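Local coordinates for KLLA0E08119p (Kluyveromyces lactis, PDB 3VA7), which probably catalyses the ATP-dependent carboxylation of urea with biotin as the carboxyl carrier, this chain being the urea carboxylase part of a longer enzyme that also hydrolyses the product, at residues D991-S996 and E1038-G1043; S937-C942 and R1022-I1027. All blocks are in the same frame, centred on the assembly; numbering follows the deposited sequence.

Interaction 1: D991-S996 and E1038-G1043; sequences DVFLGS and EGSPGG. With URE (urea), chain C; BTI (5-(hexahydro-2-oxo-1H-thieno[3,4-D]imidazol-6-yl)pentanal), chain B.
The phenyl ring of F993 and the pyrrolidine ring of P1041 cross at about a right angle, with CE1 of F993 4.1 Å from CD of P1041. CD1 of F993 comes closer to S1040, 3.7 Å from its CB, on an oblique approach. A chi1 of -55° leaves the F993 ring beside its own backbone N, from where CD1 and CE1 extend to the S1040-P1041 junction. V992, which follows a cis peptide bond, uses CG1 instead: this methyl reaches the carbonyl O of P1041 at 3.5 Å. Its chi1 of 87° tucks CG1 between the backbone N and the carbonyl carbon.

A water links the loops: it donates to V992 O at 2.7 Å and is also hydrogen-bonded to S1040 OG, whose second partner is A1037 O. A type I' turn from F993 to S996 folds the first loop back on itself, closed by the S996 N to F993 O hydrogen bond.

Between them the loops line two adjoining ligand sites. P1041 CB packs 3.7 Å from the sulfur S1 of the biotinyl group, and both V992 methyls come near its C6. Urea lies farther along, with its O 3.2 Å from D991 OD1 and its N1 close to G1042 and G1043.

The loops follow strand 984-989 and strand 1031-1034 and lead into strands 997-1001 and 1045-1049. Because 997-1001 runs antiparallel to 1031-1034, both loops emerge at the same end of the sheet, where S996 OG is hydrogen-bonded to N1036 N.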
loop_
_atom_site.group_PDB
_atom_site.type_symbol
_atom_site.label_atom_id
_atom_site.label_comp_id
_atom_site.label_asym_id
_atom_site.label_seq_id
_atom_site.Cartn_x
_atom_site.Cartn_y
_atom_site.Cartn_z
ATOM N N ASP A 991 10.585 -14.825 -3.890
ATOM C CA ASP A 991 12.061 -14.690 -3.766
ATOM C C ASP A 991 12.505 -13.284 -4.244
ATOM O O ASP A 991 12.990 -13.130 -5.362
ATOM C CB ASP A 991 12.699 -15.708 -4.664
ATOM C CG ASP A 991 14.033 -16.190 -4.144
ATOM O OD1 ASP A 991 14.702 -15.454 -3.356
ATOM O OD2 ASP A 991 14.412 -17.323 -4.548
ATOM N N VAL A 992 12.287 -12.247 -3.453
ATOM C CA VAL A 992 11.825 -12.350 -2.067
ATOM C C VAL A 992 10.719 -11.284 -2.006
ATOM O O VAL A 992 10.865 -10.190 -2.584
ATOM C CB VAL A 992 13.087 -12.148 -1.222
ATOM C CG1 VAL A 992 13.419 -10.710 -0.916
ATOM C CG2 VAL A 992 13.250 -13.102 -0.138
ATOM N N PHE A 993 9.561 -11.664 -1.464
ATOM C CA PHE A 993 8.377 -10.775 -1.247
ATOM C C PHE A 993 7.515 -10.590 -2.430
ATOM O O PHE A 993 7.978 -10.548 -3.550
ATOM C CB PHE A 993 8.731 -9.370 -0.678
ATOM C CG PHE A 993 9.527 -9.438 0.599
ATOM C CD1 PHE A 993 10.907 -9.302 0.577
ATOM C CD2 PHE A 993 8.884 -9.728 1.832
ATOM C CE1 PHE A 993 11.644 -9.428 1.752
ATOM C CE2 PHE A 993 9.603 -9.856 3.006
ATOM C CZ PHE A 993 10.990 -9.701 2.980
ATOM N N LEU A 994 6.251 -10.365 -2.119
ATOM C CA LEU A 994 5.178 -10.082 -3.052
ATOM C C LEU A 994 5.341 -10.732 -4.437
ATOM O O LEU A 994 5.467 -10.072 -5.448
ATOM C CB LEU A 994 4.932 -8.589 -3.095
ATOM C CG LEU A 994 4.956 -7.908 -1.704
ATOM C CD1 LEU A 994 4.838 -6.382 -1.891
ATOM C CD2 LEU A 994 3.923 -8.387 -0.714
ATOM N N GLY A 995 5.351 -12.053 -4.458
ATOM C CA GLY A 995 5.371 -12.783 -5.719
ATOM C C GLY A 995 6.618 -12.638 -6.592
ATOM O O GLY A 995 6.598 -13.008 -7.802
ATOM N N SER A 996 7.679 -12.106 -5.977
ATOM C CA SER A 996 8.987 -12.073 -6.559
ATOM C C SER A 996 9.401 -13.462 -6.978
ATOM O O SER A 996 9.483 -14.349 -6.124
ATOM C CB SER A 996 10.002 -11.592 -5.542
ATOM O OG SER A 996 9.869 -10.207 -5.328
ATOM N N GLU A 1038 9.629 -2.422 -3.062
ATOM C CA GLU A 1038 10.548 -1.338 -2.828
ATOM C C GLU A 1038 11.149 -1.447 -1.406
ATOM O O GLU A 1038 10.419 -1.513 -0.435
ATOM C CB GLU A 1038 9.791 -0.020 -2.974
ATOM C CG GLU A 1038 10.537 1.230 -2.499
ATOM C CD GLU A 1038 11.856 1.473 -3.238
ATOM O OE1 GLU A 1038 12.799 1.872 -2.552
ATOM O OE2 GLU A 1038 11.968 1.247 -4.487
ATOM N N GLY A 1039 12.478 -1.421 -1.286
ATOM C CA GLY A 1039 13.098 -1.452 0.033
ATOM C C GLY A 1039 13.195 -2.858 0.623
ATOM O O GLY A 1039 12.996 -3.048 1.824
ATOM N N SER A 1040 13.481 -3.861 -0.197
ATOM C CA SER A 1040 13.614 -5.202 0.370
ATOM C C SER A 1040 15.044 -5.679 0.496
ATOM O O SER A 1040 15.878 -5.412 -0.380
ATOM C CB SER A 1040 12.740 -6.272 -0.350
ATOM O OG SER A 1040 12.901 -6.215 -1.745
ATOM N N PRO A 1041 15.326 -6.394 1.583
ATOM C CA PRO A 1041 16.637 -7.037 1.765
ATOM C C PRO A 1041 16.801 -7.927 0.566
ATOM O O PRO A 1041 15.824 -8.264 -0.049
ATOM C CB PRO A 1041 16.436 -7.858 3.034
ATOM C CG PRO A 1041 15.371 -7.029 3.818
ATOM C CD PRO A 1041 14.422 -6.632 2.722
ATOM N N GLY A 1042 18.009 -8.262 0.180
ATOM C CA GLY A 1042 18.185 -8.974 -1.057
ATOM C C GLY A 1042 19.622 -9.426 -1.042
ATOM O O GLY A 1042 20.477 -8.791 -0.412
ATOM N N GLY A 1043 19.904 -10.509 -1.756
ATOM C CA GLY A 1043 21.197 -11.133 -1.679
ATOM C C GLY A 1043 21.686 -11.476 -3.060
ATOM O O GLY A 1043 22.860 -11.844 -3.215
HETATM C C URE C . 17.049 -12.581 -3.033
HETATM O O URE C . 16.213 -12.644 -3.969
HETATM N N1 URE C . 17.656 -11.467 -2.707
HETATM N N2 URE C . 17.453 -13.603 -2.263
HETATM C C11 BTI B . 17.006 -8.122 7.665
HETATM O O11 BTI B . 17.978 -7.736 6.944
HETATM C C10 BTI B . 16.215 -9.449 7.459
HETATM C C9 BTI B . 16.707 -10.178 6.210
HETATM C C8 BTI B . 16.253 -11.623 6.057
HETATM C C7 BTI B . 17.116 -12.486 5.114
HETATM C C2 BTI B . 17.398 -11.873 3.757
HETATM S S1 BTI B . 15.928 -11.526 2.838
HETATM C C6 BTI B . 16.738 -11.577 1.278
HETATM C C5 BTI B . 17.960 -12.459 1.412
HETATM N N3 BTI B . 17.496 -13.707 0.864
HETATM C C3 BTI B . 17.368 -14.613 1.797
HETATM O O3 BTI B . 17.009 -15.857 1.555
HETATM N N2 BTI B . 17.683 -14.149 2.988
HETATM C C4 BTI B . 18.226 -12.800 2.884
HETATM O O HOH W 1 11.277 -7.654 -3.421
#

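Interaction 2: S937-C942 and R1022-I1027; sequences SKTLDC and RGVVGI
T939 and C942, one helical turn apart, both meet CG2 of V1024 at the start of strand 1024-1028. S937 opens the helix and does not reach the strand itself; its N is hydrogen-bonded to E1083, while its O accepts from D941 N at 2.8 Å in the first turn. K938 comes next, its N bonded to D936 and its long side chain lying against R1049, with a weak, long ion pair from NZ to E1087.

T939 is the first residue to touch the strand. Its OG1 lies 4.2 Å from V1024 CG2, a van der Waals contact in which the two branched side chains cross obliquely. V1024 presents this methyl because its chi1 of 164° places CG1 anti to the backbone N and leaves CG2 beside that N. The arrangement is a helix laid over one face of a beta sheet: strand 1024-1028 pairs antiparallel with both 1031-1034 and 1045-1049, and L1046 of the latter touches T939, C942 and V1024 alike. In this carboxyltransferase subdomain the curled sheet is consistent with the cyclophilin-like fold of its relatives.

The chain then turns through L940 and D941, on the other side of the helix, before C942 returns to the sheet. Its N is hydrogen-bonded to T939 O at 3.0 Å, and its SG stands 4.4 Å from V1024 CG2, a loose apolar contact. Y1019 and A1021, from the loop leading into the strand, also touch the C942 side chain, while R1022 turns elsewhere and forms a salt bridge with D1094.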
loop_
_atom_site.group_PDB
_atom_site.type_symbol
_atom_site.label_atom_id
_atom_site.label_comp_id
_atom_site.label_asym_id
_atom_site.label_seq_id
_atom_site.Cartn_x
_atom_site.Cartn_y
_atom_site.Cartn_z
ATOM N N SER A 937 20.801 3.566 -12.914
ATOM C CA SER A 937 21.308 4.228 -11.760
ATOM C C SER A 937 20.768 3.648 -10.444
ATOM O O SER A 937 21.466 3.648 -9.428
ATOM C CB SER A 937 21.035 5.727 -11.859
ATOM O OG SER A 937 19.656 6.059 -11.667
ATOM N N LYS A 938 19.530 3.175 -10.424
ATOM C CA LYS A 938 18.978 2.774 -9.133
ATOM C C LYS A 938 19.525 1.413 -8.670
ATOM O O LYS A 938 19.767 1.207 -7.474
ATOM C CB LYS A 938 17.472 2.855 -9.135
ATOM C CG LYS A 938 17.038 4.284 -9.089
ATOM C CD LYS A 938 15.577 4.491 -9.383
ATOM C CE LYS A 938 15.172 5.881 -9.072
ATOM N NZ LYS A 938 13.745 6.064 -9.490
ATOM N N THR A 939 19.765 0.541 -9.645
ATOM C CA THR A 939 20.414 -0.718 -9.434
ATOM C C THR A 939 21.844 -0.501 -8.939
ATOM O O THR A 939 22.248 -1.073 -7.927
ATOM C CB THR A 939 20.533 -1.486 -10.768
ATOM O OG1 THR A 939 19.307 -1.434 -11.496
ATOM C CG2 THR A 939 20.933 -2.903 -10.549
ATOM N N LEU A 940 22.634 0.306 -9.669
ATOM C CA LEU A 940 23.982 0.588 -9.238
ATOM C C LEU A 940 23.960 1.246 -7.846
ATOM O O LEU A 940 24.710 0.831 -6.955
ATOM C CB LEU A 940 24.750 1.373 -10.275
ATOM C CG LEU A 940 25.043 0.712 -11.646
ATOM C CD1 LEU A 940 25.613 1.690 -12.668
ATOM C CD2 LEU A 940 25.964 -0.475 -11.518
ATOM N N ASP A 941 23.046 2.178 -7.601
ATOM C CA ASP A 941 23.083 2.832 -6.293
ATOM C C ASP A 941 22.838 1.844 -5.152
ATOM O O ASP A 941 23.180 2.147 -3.984
ATOM C CB ASP A 941 22.112 4.002 -6.190
ATOM C CG ASP A 941 22.514 4.991 -5.104
ATOM O OD1 ASP A 941 23.715 5.371 -4.989
ATOM O OD2 ASP A 941 21.652 5.436 -4.344
ATOM N N CYS A 942 22.229 0.677 -5.481
ATOM C CA CYS A 942 21.845 -0.296 -4.444
ATOM C C CYS A 942 23.121 -0.939 -4.001
ATOM O O CYS A 942 23.313 -1.172 -2.833
ATOM C CB CYS A 942 20.880 -1.375 -4.959
ATOM S SG CYS A 942 19.135 -0.940 -5.095
ATOM N N ARG A 1022 12.782 -1.311 -6.036
ATOM C CA ARG A 1022 11.659 -1.993 -6.718
ATOM C C ARG A 1022 11.945 -2.251 -8.199
ATOM O O ARG A 1022 12.341 -1.351 -8.940
ATOM C CB ARG A 1022 10.423 -1.102 -6.556
ATOM C CG ARG A 1022 9.152 -1.455 -7.326
ATOM C CD ARG A 1022 7.940 -0.955 -6.579
ATOM N NE ARG A 1022 6.889 -0.362 -7.433
ATOM C CZ ARG A 1022 6.998 0.789 -8.082
ATOM N NH1 ARG A 1022 8.127 1.464 -8.007
ATOM N NH2 ARG A 1022 6.000 1.272 -8.801
ATOM N N GLY A 1023 11.761 -3.487 -8.633
ATOM C CA GLY A 1023 11.941 -3.862 -10.036
ATOM C C GLY A 1023 13.345 -4.298 -10.410
ATOM O O GLY A 1023 13.561 -4.786 -11.523
ATOM N N VAL A 1024 14.299 -4.140 -9.492
ATOM C CA VAL A 1024 15.676 -4.631 -9.726
ATOM C C VAL A 1024 15.698 -6.122 -10.116
ATOM O O VAL A 1024 14.974 -6.932 -9.531
ATOM C CB VAL A 1024 16.552 -4.369 -8.505
ATOM C CG1 VAL A 1024 17.813 -5.174 -8.552
ATOM C CG2 VAL A 1024 16.886 -2.857 -8.405
ATOM N N VAL A 1025 16.474 -6.478 -11.134
ATOM C CA VAL A 1025 16.616 -7.845 -11.526
ATOM C C VAL A 1025 17.911 -8.412 -10.971
ATOM O O VAL A 1025 19.001 -7.744 -11.053
ATOM C CB VAL A 1025 16.602 -7.937 -13.045
ATOM C CG1 VAL A 1025 17.061 -9.323 -13.571
ATOM C CG2 VAL A 1025 15.189 -7.538 -13.590
ATOM N N GLY A 1026 17.832 -9.616 -10.393
ATOM C CA GLY A 1026 19.000 -10.213 -9.832
ATOM C C GLY A 1026 19.404 -11.572 -10.376
ATOM O O GLY A 1026 18.599 -12.278 -11.039
ATOM N N ILE A 1027 20.663 -11.941 -10.082
ATOM C CA ILE A 1027 21.181 -13.238 -10.447
ATOM C C ILE A 1027 21.878 -13.770 -9.244
ATOM O O ILE A 1027 22.807 -13.169 -8.720
ATOM C CB ILE A 1027 22.088 -13.236 -11.702
ATOM C CG1 ILE A 1027 21.377 -12.563 -12.878
ATOM C CG2 ILE A 1027 22.512 -14.646 -12.098
ATOM C CD1 ILE A 1027 20.502 -13.502 -13.729
#

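Overall arrangement
Interactions 1 and 2 are both buried, lie in the same carboxyltransferase subdomain and have centres 12 Å apart. They share one sheet: the loop 1038-1043 of interaction 1 joins the two strands that flank strand 1024-1028 of interaction 2. Their segments alternate along the chain, and a probable hydrogen bond from R1022 N to E1038 OE2 (3.1 Å) connects them directly. Both contacts bury little surface, but the chemistry follows the place: interaction 1 joins two loops at the ligand sites and mixes ring packing with a bridging water, whereas interaction 2 is a mainly apolar helix-on-sheet contact, its V1024 side chain about 9 Å from urea.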